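Local atomic coordinates of GH3 beta-N-acetylglucosaminidase (Paenibacillaceae, PDB entry 6K5J), a protein that hydrolyses terminal non-reducing beta-linked N-acetylglucosamine residues, probably from chitin-derived oligosaccharides, as a family 3 glycoside hydrolase. Residues Gly284-Val289 / Leu309-Ala314; Asn75-Ile80 / Arg340-Gly345; Lys388-Val393 / Ala420-Asn425; Leu467-Ala472 / Asn491-Val496. One frame throughout, in Å; residues are numbered along the deposited sequence.

Contact 1: Gly284-Val289 / Leu309-Ala314; sequences GAVQAV and LDALLA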
loop_
_atom_site.group_PDB
_atom_site.type_symbol
_atom_site.label_atom_id
_atom_site.label_comp_id
_atom_site.label_asym_id
_atom_site.label_seq_id
_atom_site.Cartn_x
_atom_site.Cartn_y
_atom_site.Cartn_z
ATOM N N GLY A 284 -18.099 -15.455 -6.156
ATOM C CA GLY A 284 -17.070 -14.566 -6.670
ATOM C C GLY A 284 -15.796 -15.310 -7.022
ATOM O O GLY A 284 -15.159 -15.026 -8.041
ATOM N N ALA A 285 -15.406 -16.275 -6.185
ATOM C CA ALA A 285 -14.233 -17.093 -6.483
ATOM C C ALA A 285 -14.384 -17.793 -7.829
ATOM O O ALA A 285 -13.484 -17.748 -8.675
ATOM C CB ALA A 285 -14.017 -18.122 -5.374
ATOM N N VAL A 286 -15.522 -18.461 -8.032
ATOM C CA VAL A 286 -15.781 -19.160 -9.290
ATOM C C VAL A 286 -15.761 -18.178 -10.451
ATOM O O VAL A 286 -15.137 -18.424 -11.489
ATOM C CB VAL A 286 -17.123 -19.916 -9.212
ATOM C CG1 VAL A 286 -17.481 -20.532 -10.567
ATOM C CG2 VAL A 286 -17.064 -20.976 -8.129
ATOM N N GLN A 287 -16.439 -17.043 -10.292
ATOM C CA GLN A 287 -16.521 -16.087 -11.388
ATOM C C GLN A 287 -15.173 -15.446 -11.685
ATOM O O GLN A 287 -14.891 -15.109 -12.844
ATOM C CB GLN A 287 -17.562 -15.021 -11.072
ATOM C CG GLN A 287 -18.974 -15.444 -11.426
ATOM C CD GLN A 287 -20.003 -14.444 -10.966
ATOM O OE1 GLN A 287 -20.762 -14.698 -10.030
ATOM N NE2 GLN A 287 -20.037 -13.296 -11.620
ATOM N N ALA A 288 -14.328 -15.275 -10.662
ATOM C CA ALA A 288 -12.986 -14.740 -10.890
ATOM C C ALA A 288 -12.138 -15.690 -11.731
ATOM O O ALA A 288 -11.425 -15.254 -12.645
ATOM C CB ALA A 288 -12.305 -14.460 -9.551
ATOM N N VAL A 289 -12.179 -16.985 -11.433
ATOM C CA VAL A 289 -11.439 -17.935 -12.260
ATOM C C VAL A 289 -11.997 -17.935 -13.678
ATOM O O VAL A 289 -11.246 -17.904 -14.659
ATOM C CB VAL A 289 -11.474 -19.344 -11.638
ATOM C CG1 VAL A 289 -10.933 -20.367 -12.636
ATOM C CG2 VAL A 289 -10.667 -19.373 -10.328
ATOM N N LEU A 309 -12.950 -22.275 -1.560
ATOM C CA LEU A 309 -12.374 -23.567 -1.920
ATOM C C LEU A 309 -13.457 -24.561 -2.326
ATOM O O LEU A 309 -13.316 -25.277 -3.329
ATOM C CB LEU A 309 -11.558 -24.117 -0.745
ATOM C CG LEU A 309 -10.166 -23.534 -0.482
ATOM C CD1 LEU A 309 -9.754 -23.727 0.990
ATOM C CD2 LEU A 309 -9.134 -24.145 -1.421
ATOM N N ASP A 310 -14.540 -24.627 -1.541
ATOM C CA ASP A 310 -15.657 -25.519 -1.843
ATOM C C ASP A 310 -16.337 -25.134 -3.149
ATOM O O ASP A 310 -16.691 -26.002 -3.951
ATOM C CB ASP A 310 -16.686 -25.491 -0.703
ATOM C CG ASP A 310 -16.253 -26.306 0.514
ATOM O OD1 ASP A 310 -15.387 -27.193 0.375
ATOM O OD2 ASP A 310 -16.789 -26.051 1.614
ATOM N N ALA A 311 -16.546 -23.835 -3.371
ATOM C CA ALA A 311 -17.213 -23.396 -4.592
ATOM C C ALA A 311 -16.369 -23.695 -5.827
ATOM O O ALA A 311 -16.907 -24.085 -6.872
ATOM C CB ALA A 311 -17.533 -21.906 -4.497
ATOM N N LEU A 312 -15.047 -23.518 -5.731
ATOM C CA LEU A 312 -14.177 -23.800 -6.872
ATOM C C LEU A 312 -14.182 -25.286 -7.204
ATOM O O LEU A 312 -14.279 -25.671 -8.375
ATOM C CB LEU A 312 -12.749 -23.326 -6.589
ATOM C CG LEU A 312 -12.546 -21.806 -6.655
ATOM C CD1 LEU A 312 -11.172 -21.427 -6.090
ATOM C CD2 LEU A 312 -12.700 -21.316 -8.083
ATOM N N LEU A 313 -14.075 -26.135 -6.179
ATOM C CA LEU A 313 -14.138 -27.573 -6.405
ATOM C C LEU A 313 -15.479 -27.974 -7.017
ATOM O O LEU A 313 -15.527 -28.748 -7.982
ATOM C CB LEU A 313 -13.893 -28.317 -5.094
ATOM C CG LEU A 313 -13.804 -29.835 -5.238
ATOM C CD1 LEU A 313 -12.586 -30.230 -6.062
ATOM C CD2 LEU A 313 -13.774 -30.515 -3.875
ATOM N N ALA A 314 -16.580 -27.450 -6.473
ATOM C CA ALA A 314 -17.900 -27.808 -6.991
ATOM C C ALA A 314 -18.066 -27.370 -8.441
ATOM O O ALA A 314 -18.716 -28.061 -9.236
ATOM C CB ALA A 314 -18.996 -27.191 -6.119
#
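A chi1 of 174° places CG1 of V286 opposite its own backbone nitrogen and leaves CG2 to lean on A311, while L312, with CG beside its backbone N (chi1 -74°), extends CD2 toward A285 and V289. These groups join helix 281-291 to helix 302-317, two neighbouring outer helices of the TIM-barrel-type N-terminal domain of this family 3 enzyme. The pair illustrates how small residues let helices come near one another: the segment axes approach to 8.6 Å and cross at -52°, a value consistent with ridges-into-grooves packing of i, i+4 ridges. A285 and V289, one turn apart, form such a ridge on the first helix, and L312 enters beside it, its CG lying 4.2 Å from A285 CB and its CD2 meeting V289 CG2 at 3.6 Å, the two larger side chains slanting across each other. The side chain of A311 is a single methyl, and V286 CG2 rests 3.8 Å from this CB. The side chains that meet are all apolar, and these two segments are joined by van der Waals contact. On the barrel-strand side, I296 of strand 296-298, which follows the first helix and precedes the second, touches A285, V289 and L312, and L312 also meets V17 and V21. The tightest approach uses a backbone atom, since V286 CG2 lies 3.4 Å from the carbonyl oxygen of A311.

Contact 2: Asn75-Ile80 / Arg340-Gly345; sequences NVPLLI and RAVDAG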
loop_
_atom_site.group_PDB
_atom_site.type_symbol
_atom_site.label_atom_id
_atom_site.label_comp_id
_atom_site.label_asym_id
_atom_site.label_seq_id
_atom_site.Cartn_x
_atom_site.Cartn_y
_atom_site.Cartn_z
ATOM N N ASN A 75 2.882 -31.212 0.227
ATOM C CA ASN A 75 2.203 -30.170 -0.524
ATOM C C ASN A 75 3.212 -29.256 -1.212
ATOM O O ASN A 75 4.379 -29.173 -0.832
ATOM C CB ASN A 75 1.278 -29.366 0.394
ATOM C CG ASN A 75 -0.028 -30.086 0.657
ATOM O OD1 ASN A 75 -0.865 -30.207 -0.235
ATOM N ND2 ASN A 75 -0.203 -30.576 1.879
ATOM N N VAL A 76 2.738 -28.574 -2.250
ATOM C CA VAL A 76 3.587 -27.658 -3.017
ATOM C C VAL A 76 4.088 -26.549 -2.096
ATOM O O VAL A 76 3.337 -26.108 -1.201
ATOM C CB VAL A 76 2.791 -27.087 -4.208
ATOM C CG1 VAL A 76 3.581 -26.065 -4.978
ATOM C CG2 VAL A 76 2.350 -28.222 -5.131
ATOM N N PRO A 77 5.340 -26.088 -2.222
ATOM C CA PRO A 77 5.793 -24.949 -1.408
ATOM C C PRO A 77 4.889 -23.738 -1.595
ATOM O O PRO A 77 4.254 -23.566 -2.637
ATOM C CB PRO A 77 7.207 -24.668 -1.932
ATOM C CG PRO A 77 7.660 -25.972 -2.506
ATOM C CD PRO A 77 6.421 -26.630 -3.066
ATOM N N LEU A 78 4.838 -22.893 -0.565
ATOM C CA LEU A 78 3.855 -21.816 -0.497
ATOM C C LEU A 78 4.391 -20.494 -1.031
ATOM O O LEU A 78 5.546 -20.128 -0.792
ATOM C CB LEU A 78 3.415 -21.597 0.950
ATOM C CG LEU A 78 2.706 -22.746 1.660
ATOM C CD1 LEU A 78 2.726 -22.487 3.155
ATOM C CD2 LEU A 78 1.277 -22.849 1.147
ATOM N N LEU A 79 3.523 -19.756 -1.719
ATOM C CA LEU A 79 3.695 -18.311 -1.793
ATOM C C LEU A 79 3.305 -17.691 -0.453
ATOM O O LEU A 79 2.303 -18.068 0.158
ATOM C CB LEU A 79 2.844 -17.721 -2.926
ATOM C CG LEU A 79 3.322 -18.049 -4.347
ATOM C CD1 LEU A 79 2.216 -17.759 -5.371
ATOM C CD2 LEU A 79 4.599 -17.266 -4.668
ATOM N N ILE A 80 4.104 -16.734 0.011
ATOM C CA ILE A 80 3.847 -16.028 1.257
ATOM C C ILE A 80 3.929 -14.541 0.937
ATOM O O ILE A 80 5.002 -14.034 0.578
ATOM C CB ILE A 80 4.831 -16.432 2.364
ATOM C CG1 ILE A 80 4.648 -17.924 2.702
ATOM C CG2 ILE A 80 4.627 -15.590 3.622
ATOM C CD1 ILE A 80 5.546 -18.447 3.820
ATOM N N ARG A 340 10.970 -18.036 -8.182
ATOM C CA ARG A 340 11.396 -17.350 -6.978
ATOM C C ARG A 340 12.022 -18.304 -5.977
ATOM O O ARG A 340 12.251 -17.913 -4.828
ATOM C CB ARG A 340 10.212 -16.600 -6.353
ATOM C CG ARG A 340 9.741 -15.398 -7.189
ATOM C CD ARG A 340 10.898 -14.452 -7.554
ATOM N NE ARG A 340 10.571 -13.634 -8.716
ATOM C CZ ARG A 340 11.459 -13.196 -9.601
ATOM N NH1 ARG A 340 12.743 -13.493 -9.459
ATOM N NH2 ARG A 340 11.061 -12.473 -10.636
ATOM N N ALA A 341 12.313 -19.541 -6.393
ATOM C CA ALA A 341 12.944 -20.551 -5.539
ATOM C C ALA A 341 12.317 -20.562 -4.148
ATOM O O ALA A 341 13.002 -20.461 -3.124
ATOM C CB ALA A 341 14.457 -20.331 -5.454
ATOM N N VAL A 342 10.984 -20.659 -4.116
ATOM C CA VAL A 342 10.271 -20.580 -2.847
ATOM C C VAL A 342 10.542 -21.778 -1.955
ATOM O O VAL A 342 10.250 -21.728 -0.756
ATOM C CB VAL A 342 8.754 -20.409 -3.078
ATOM C CG1 VAL A 342 8.488 -19.191 -3.975
ATOM C CG2 VAL A 342 8.139 -21.675 -3.672
ATOM N N ASP A 343 11.110 -22.850 -2.500
ATOM C CA ASP A 343 11.494 -23.990 -1.679
ATOM C C ASP A 343 12.865 -23.814 -1.030
ATOM O O ASP A 343 13.280 -24.680 -0.250
ATOM C CB ASP A 343 11.465 -25.271 -2.518
ATOM C CG ASP A 343 12.391 -25.206 -3.726
ATOM O OD1 ASP A 343 12.596 -24.101 -4.277
ATOM O OD2 ASP A 343 12.926 -26.264 -4.122
ATOM N N ALA A 344 13.568 -22.720 -1.319
ATOM C CA ALA A 344 14.914 -22.531 -0.796
ATOM C C ALA A 344 14.890 -22.362 0.719
ATOM O O ALA A 344 13.950 -21.804 1.291
ATOM C CB ALA A 344 15.576 -21.315 -1.443
ATOM N N GLY A 345 15.934 -22.872 1.371
ATOM C CA GLY A 345 16.138 -22.679 2.788
ATOM C C GLY A 345 17.406 -21.883 3.054
ATOM O O GLY A 345 18.118 -21.470 2.134
#
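V342 points its branched side chain at the ring of P77 and the carbonyl oxygen of L78, one methyl going to each side of the approach. Its CG2 meets the pyrrolidine ring of P77 at CB, 3.6 Å away, whereas CG1 is directed at L79, whose CD2 stands more loosely at 4.4 Å. A chi1 of -55° produces this division, setting CG1 beside the backbone nitrogen and CG2 between that nitrogen and the carbonyl carbon. The branching carbon CB of V342 sits 3.9 Å from L78 O. That oxygen accepts hydrogen bonds from Q67 and N131, so its polar needs are met although an apolar carbon lies close by. P77 and D343 run alongside one another in the same direction, with the ring carbon CG of P77 3.9 Å from CB of D343; the carboxylate of D343 leads away from the contact. Such a meeting shows how the end of a helix can be seated against the entry to a barrel strand. Helix 323-339 closes in a Schellman motif, with A341 at positive phi and the amide of V342 bonded back to the carbonyl of K337, and a type I turn follows from A341 to A344, closed by A344 N to A341 O at 2.9 Å. The other partner, residues 75-78, leads into strand 79-81 of the TIM-barrel-type domain. K337 spans the same gap, giving its NZ to the carbonyl oxygen of P77, and R126 holds the carbonyls of R340 and A341, while R340 itself forms a salt bridge with D225.

Contact 3: Lys388-Val393 / Ala420-Asn425; sequences KPVLVV and AGYDVN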
loop_
_atom_site.group_PDB
_atom_site.type_symbol
_atom_site.label_atom_id
_atom_site.label_comp_id
_atom_site.label_asym_id
_atom_site.label_seq_id
_atom_site.Cartn_x
_atom_site.Cartn_y
_atom_site.Cartn_z
ATOM N N LYS A 388 12.772 30.989 19.744
ATOM C CA LYS A 388 11.413 31.038 20.243
ATOM C C LYS A 388 10.840 29.627 20.342
ATOM O O LYS A 388 11.255 28.734 19.594
ATOM C CB LYS A 388 10.525 31.890 19.327
ATOM C CG LYS A 388 10.895 33.363 19.276
ATOM C CD LYS A 388 10.091 34.071 18.198
ATOM C CE LYS A 388 9.787 35.515 18.578
ATOM N NZ LYS A 388 11.023 36.322 18.766
ATOM N N PRO A 389 9.891 29.396 21.251
ATOM C CA PRO A 389 9.262 28.073 21.340
ATOM C C PRO A 389 8.486 27.753 20.074
ATOM O O PRO A 389 8.098 28.636 19.305
ATOM C CB PRO A 389 8.312 28.196 22.543
ATOM C CG PRO A 389 8.684 29.492 23.219
ATOM C CD PRO A 389 9.258 30.364 22.160
ATOM N N VAL A 390 8.248 26.463 19.873
ATOM C CA VAL A 390 7.508 25.968 18.721
ATOM C C VAL A 390 6.413 25.042 19.228
ATOM O O VAL A 390 6.690 24.094 19.973
ATOM C CB VAL A 390 8.426 25.220 17.735
ATOM C CG1 VAL A 390 7.660 24.842 16.455
ATOM C CG2 VAL A 390 9.659 26.056 17.402
ATOM N N LEU A 391 5.180 25.317 18.838
ATOM C CA LEU A 391 4.075 24.412 19.104
ATOM C C LEU A 391 3.886 23.519 17.883
ATOM O O LEU A 391 3.586 24.012 16.793
ATOM C CB LEU A 391 2.797 25.189 19.407
ATOM C CG LEU A 391 1.560 24.297 19.569
ATOM C CD1 LEU A 391 1.689 23.382 20.807
ATOM C CD2 LEU A 391 0.300 25.132 19.631
ATOM N N VAL A 392 4.070 22.218 18.055
ATOM C CA VAL A 392 3.815 21.249 16.996
ATOM C C VAL A 392 2.527 20.507 17.325
ATOM O O VAL A 392 2.394 19.929 18.413
ATOM C CB VAL A 392 4.984 20.265 16.824
ATOM C CG1 VAL A 392 4.639 19.215 15.742
ATOM C CG2 VAL A 392 6.272 21.021 16.471
ATOM N N VAL A 393 1.584 20.523 16.391
ATOM C CA VAL A 393 0.331 19.789 16.518
ATOM C C VAL A 393 0.465 18.495 15.724
ATOM O O VAL A 393 0.633 18.522 14.500
ATOM C CB VAL A 393 -0.862 20.629 16.037
ATOM C CG1 VAL A 393 -2.174 19.914 16.337
ATOM C CG2 VAL A 393 -0.843 21.996 16.712
ATOM N N ALA A 420 17.265 18.761 17.034
ATOM C CA ALA A 420 18.018 19.873 16.482
ATOM C C ALA A 420 18.221 21.000 17.487
ATOM O O ALA A 420 18.834 22.013 17.141
ATOM C CB ALA A 420 17.320 20.415 15.235
ATOM N N GLY A 421 17.709 20.859 18.706
ATOM C CA GLY A 421 17.872 21.875 19.724
ATOM C C GLY A 421 16.748 22.880 19.832
ATOM O O GLY A 421 16.912 23.895 20.517
ATOM N N TYR A 422 15.612 22.635 19.190
ATOM C CA TYR A 422 14.485 23.545 19.289
ATOM C C TYR A 422 13.671 23.257 20.552
ATOM O O TYR A 422 13.639 22.131 21.063
ATOM C CB TYR A 422 13.606 23.453 18.030
ATOM C CG TYR A 422 14.257 24.149 16.851
ATOM C CD1 TYR A 422 15.410 23.624 16.264
ATOM C CD2 TYR A 422 13.756 25.338 16.359
ATOM C CE1 TYR A 422 16.036 24.271 15.208
ATOM C CE2 TYR A 422 14.363 25.986 15.290
ATOM C CZ TYR A 422 15.506 25.451 14.726
ATOM O OH TYR A 422 16.123 26.098 13.677
ATOM N N ASP A 423 13.053 24.311 21.076
ATOM C CA ASP A 423 12.220 24.261 22.276
ATOM C C ASP A 423 10.797 23.970 21.817
ATOM O O ASP A 423 10.076 24.869 21.383
ATOM C CB ASP A 423 12.329 25.582 23.031
ATOM C CG ASP A 423 11.399 25.670 24.236
ATOM O OD1 ASP A 423 10.867 24.639 24.682
ATOM O OD2 ASP A 423 11.218 26.801 24.732
ATOM N N VAL A 424 10.392 22.707 21.912
ATOM C CA VAL A 424 9.200 22.211 21.238
ATOM C C VAL A 424 8.173 21.785 22.276
ATOM O O VAL A 424 8.489 21.036 23.207
ATOM C CB VAL A 424 9.545 21.042 20.296
ATOM C CG1 VAL A 424 8.288 20.415 19.730
ATOM C CG2 VAL A 424 10.475 21.527 19.164
ATOM N N ASN A 425 6.942 22.245 22.102
ATOM C CA ASN A 425 5.782 21.678 22.773
ATOM C C ASN A 425 5.011 20.896 21.711
ATOM O O ASN A 425 4.325 21.495 20.883
ATOM C CB ASN A 425 4.930 22.786 23.389
ATOM C CG ASN A 425 3.770 22.250 24.210
ATOM O OD1 ASN A 425 3.369 21.098 24.062
ATOM N ND2 ASN A 425 3.238 23.086 25.100
HETATM O O HOH W 1 13.119 26.795 19.467
#
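V390 grips the neighbouring strand on both flanks of V424: its nitrogen donates to D423 O at 2.9 Å and its oxygen accepts from N425 N at 2.8 Å, a nearly straight bond (164° at the hydrogen). N425 repeats the pattern around L391, its oxygen taking V392 N at 2.9 Å from a position tilted 32° out of the carbonyl plane. This alternation is the signature of parallel pairing. On one face V392, with CG1 anti to its nitrogen (chi1 177°), turns CG2 to V424 CG1, 3.9 Å away, and V390 CG2 reaches the edge of the Y422 ring. On the other, L391 and N425 lie side by side, with L391 CD1 3.2 Å from the backbone oxygen of N425; the amide oxygen of N425 is occupied by Q427. Where the strands begin to part, a water donates to K388 O at 2.7 Å and accepts from D423 N. A Schellman motif at G421 ends helix 413-419. Strand 390-396, this helix and strand 424-430 form a beta-alpha-beta crossover: L417 of the helix covers V392 and V424, strand 450-455 pairs with strand 390-396 on its other side, and strand 424-430 is outermost in the mixed sheet.

Contact 4: Leu467-Ala472 / Asn491-Val496; sequences LIEALA and NALPTV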
loop_
_atom_site.group_PDB
_atom_site.type_symbol
_atom_site.label_atom_id
_atom_site.label_comp_id
_atom_site.label_asym_id
_atom_site.label_seq_id
_atom_site.Cartn_x
_atom_site.Cartn_y
_atom_site.Cartn_z
ATOM N N LEU A 467 -9.961 23.548 12.731
ATOM C CA LEU A 467 -8.931 23.977 13.668
ATOM C C LEU A 467 -7.806 24.701 12.942
ATOM O O LEU A 467 -7.363 25.775 13.368
ATOM C CB LEU A 467 -8.383 22.779 14.445
ATOM C CG LEU A 467 -7.130 23.026 15.291
ATOM C CD1 LEU A 467 -7.374 24.141 16.291
ATOM C CD2 LEU A 467 -6.701 21.752 16.011
ATOM N N ILE A 468 -7.334 24.127 11.831
ATOM C CA ILE A 468 -6.242 24.746 11.084
ATOM C C ILE A 468 -6.657 26.117 10.563
ATOM O O ILE A 468 -5.912 27.099 10.679
ATOM C CB ILE A 468 -5.788 23.829 9.934
ATOM C CG1 ILE A 468 -5.177 22.545 10.485
ATOM C CG2 ILE A 468 -4.806 24.575 9.059
ATOM C CD1 ILE A 468 -4.971 21.455 9.417
ATOM N N GLU A 469 -7.842 26.197 9.951
ATOM C CA GLU A 469 -8.326 27.478 9.445
ATOM C C GLU A 469 -8.495 28.498 10.567
ATOM O O GLU A 469 -8.264 29.695 10.357
ATOM C CB GLU A 469 -9.644 27.281 8.687
ATOM C CG GLU A 469 -9.464 26.793 7.243
ATOM C CD GLU A 469 -8.967 27.878 6.304
ATOM O OE1 GLU A 469 -9.743 28.819 6.014
ATOM O OE2 GLU A 469 -7.800 27.804 5.854
ATOM N N ALA A 470 -8.872 28.045 11.763
ATOM C CA ALA A 470 -8.982 28.954 12.903
ATOM C C ALA A 470 -7.619 29.514 13.286
ATOM O O ALA A 470 -7.463 30.727 13.491
ATOM C CB ALA A 470 -9.622 28.229 14.089
ATOM N N LEU A 471 -6.613 28.640 13.377
ATOM C CA LEU A 471 -5.263 29.090 13.689
ATOM C C LEU A 471 -4.739 30.023 12.611
ATOM O O LEU A 471 -3.998 30.970 12.903
ATOM C CB LEU A 471 -4.330 27.889 13.851
ATOM C CG LEU A 471 -4.618 26.933 15.001
ATOM C CD1 LEU A 471 -3.753 25.675 14.897
ATOM C CD2 LEU A 471 -4.353 27.646 16.324
ATOM N N ALA A 472 -5.108 29.766 11.356
ATOM C CA ALA A 472 -4.649 30.594 10.250
ATOM C C ALA A 472 -5.227 31.996 10.313
ATOM O O ALA A 472 -4.637 32.921 9.743
ATOM C CB ALA A 472 -5.011 29.942 8.908
ATOM N N ASN A 491 -6.378 22.126 -0.441
ATOM C CA ASN A 491 -7.627 22.504 -1.105
ATOM C C ASN A 491 -8.714 22.890 -0.113
ATOM O O ASN A 491 -9.655 23.603 -0.486
ATOM C CB ASN A 491 -8.143 21.353 -1.980
ATOM C CG ASN A 491 -7.278 21.111 -3.193
ATOM O OD1 ASN A 491 -6.484 21.967 -3.581
ATOM N ND2 ASN A 491 -7.429 19.942 -3.805
ATOM N N ALA A 492 -8.614 22.422 1.128
ATOM C CA ALA A 492 -9.568 22.725 2.180
ATOM C C ALA A 492 -9.081 23.813 3.126
ATOM O O ALA A 492 -9.737 24.063 4.140
ATOM C CB ALA A 492 -9.894 21.458 2.979
ATOM N N LEU A 493 -7.952 24.460 2.824
ATOM C CA LEU A 493 -7.285 25.377 3.756
ATOM C C LEU A 493 -6.970 26.715 3.082
ATOM O O LEU A 493 -5.806 27.106 2.951
ATOM C CB LEU A 493 -6.009 24.732 4.307
ATOM C CG LEU A 493 -6.211 23.409 5.038
ATOM C CD1 LEU A 493 -4.859 22.741 5.333
ATOM C CD2 LEU A 493 -7.008 23.613 6.335
ATOM N N PRO A 494 -7.996 27.466 2.669
ATOM C CA PRO A 494 -7.731 28.678 1.875
ATOM C C PRO A 494 -7.038 29.800 2.641
ATOM O O PRO A 494 -6.416 30.657 2.001
ATOM C CB PRO A 494 -9.131 29.099 1.395
ATOM C CG PRO A 494 -10.073 28.494 2.384
ATOM C CD PRO A 494 -9.441 27.209 2.836
ATOM N N THR A 495 -7.104 29.819 3.972
ATOM C CA THR A 495 -6.490 30.878 4.764
ATOM C C THR A 495 -5.033 30.598 5.108
ATOM O O THR A 495 -4.311 31.521 5.511
ATOM C CB THR A 495 -7.288 31.085 6.056
ATOM O OG1 THR A 495 -8.687 31.008 5.754
ATOM C CG2 THR A 495 -6.977 32.446 6.690
ATOM N N VAL A 496 -4.584 29.351 4.944
ATOM C CA VAL A 496 -3.214 28.988 5.302
ATOM C C VAL A 496 -2.247 29.693 4.363
ATOM O O VAL A 496 -2.456 29.729 3.145
ATOM C CB VAL A 496 -3.062 27.459 5.257
ATOM C CG1 VAL A 496 -1.600 27.040 5.235
ATOM C CG2 VAL A 496 -3.778 26.843 6.432
#
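The carboxylate of E469 carries the pyrrolidine ring of P494 over one of its faces, with P494 CD 3.5 Å from OE2. On that same face, displaced toward OE2, lies the L493-P494 peptide link, with L493 C 3.1 Å from E469 OE2; the proline nitrogen has no hydrogen to give. T495 comes to the edge, its N near the carboxylate plane and its OG1 displaced to the side away from P494. The backbone amide donates to OE2 of E469, whose syn lone pair is used, at 2.8 Å, and OG1 donates to OE1, though the modelled separation of 2.4 Å is too short to be trusted in detail. With CG beside the backbone N (chi1 -81°) and the chain bent at chi2 (-74°), the two glutamate oxygens reach T495. The clasp anchors a type I turn, L493 to V496, a worked case of a side chain organising a loop. Putting an alanine at E469 would probably leave the amide and hydroxyl of T495 without their acceptor and the turn less firmly tied to the helix. Alongside, I468 CG2 touches L493 CD2 and V496 CG2, each at 3.6 Å, while A472 CB meets T495 CB at 3.8 Å. I468 also rests on V453 and V481 of strands 450-455 and 478-483, so helix 462-472 lies over the sheet between these strands, and R377 of strand 374-377 binds the carbonyls of L493 and V496 in the loop that leads to strand 499-501.

The four contacts divide between two parts of the chain. Contacts 1 and 2 belong to the barrel-type half, their centres about 24 Å apart; contact 1 falls, in sequence, within the span bridged by contact 2. They lie beside strands 296-298 and 79-81 of the barrel's parallel strands. Contacts 3 and 4 follow in order, their centres about 21 Å apart, and share the six-strand mixed sheet: one pairs its strands 390-396 and 424-430, the other fixes a helix and loop against it. Centres of the two pairs are about 51 to 57 Å apart, on opposite sides of the chain's centre, consistent with a two-domain enzyme in which each of these contacts joins parts of a single domain.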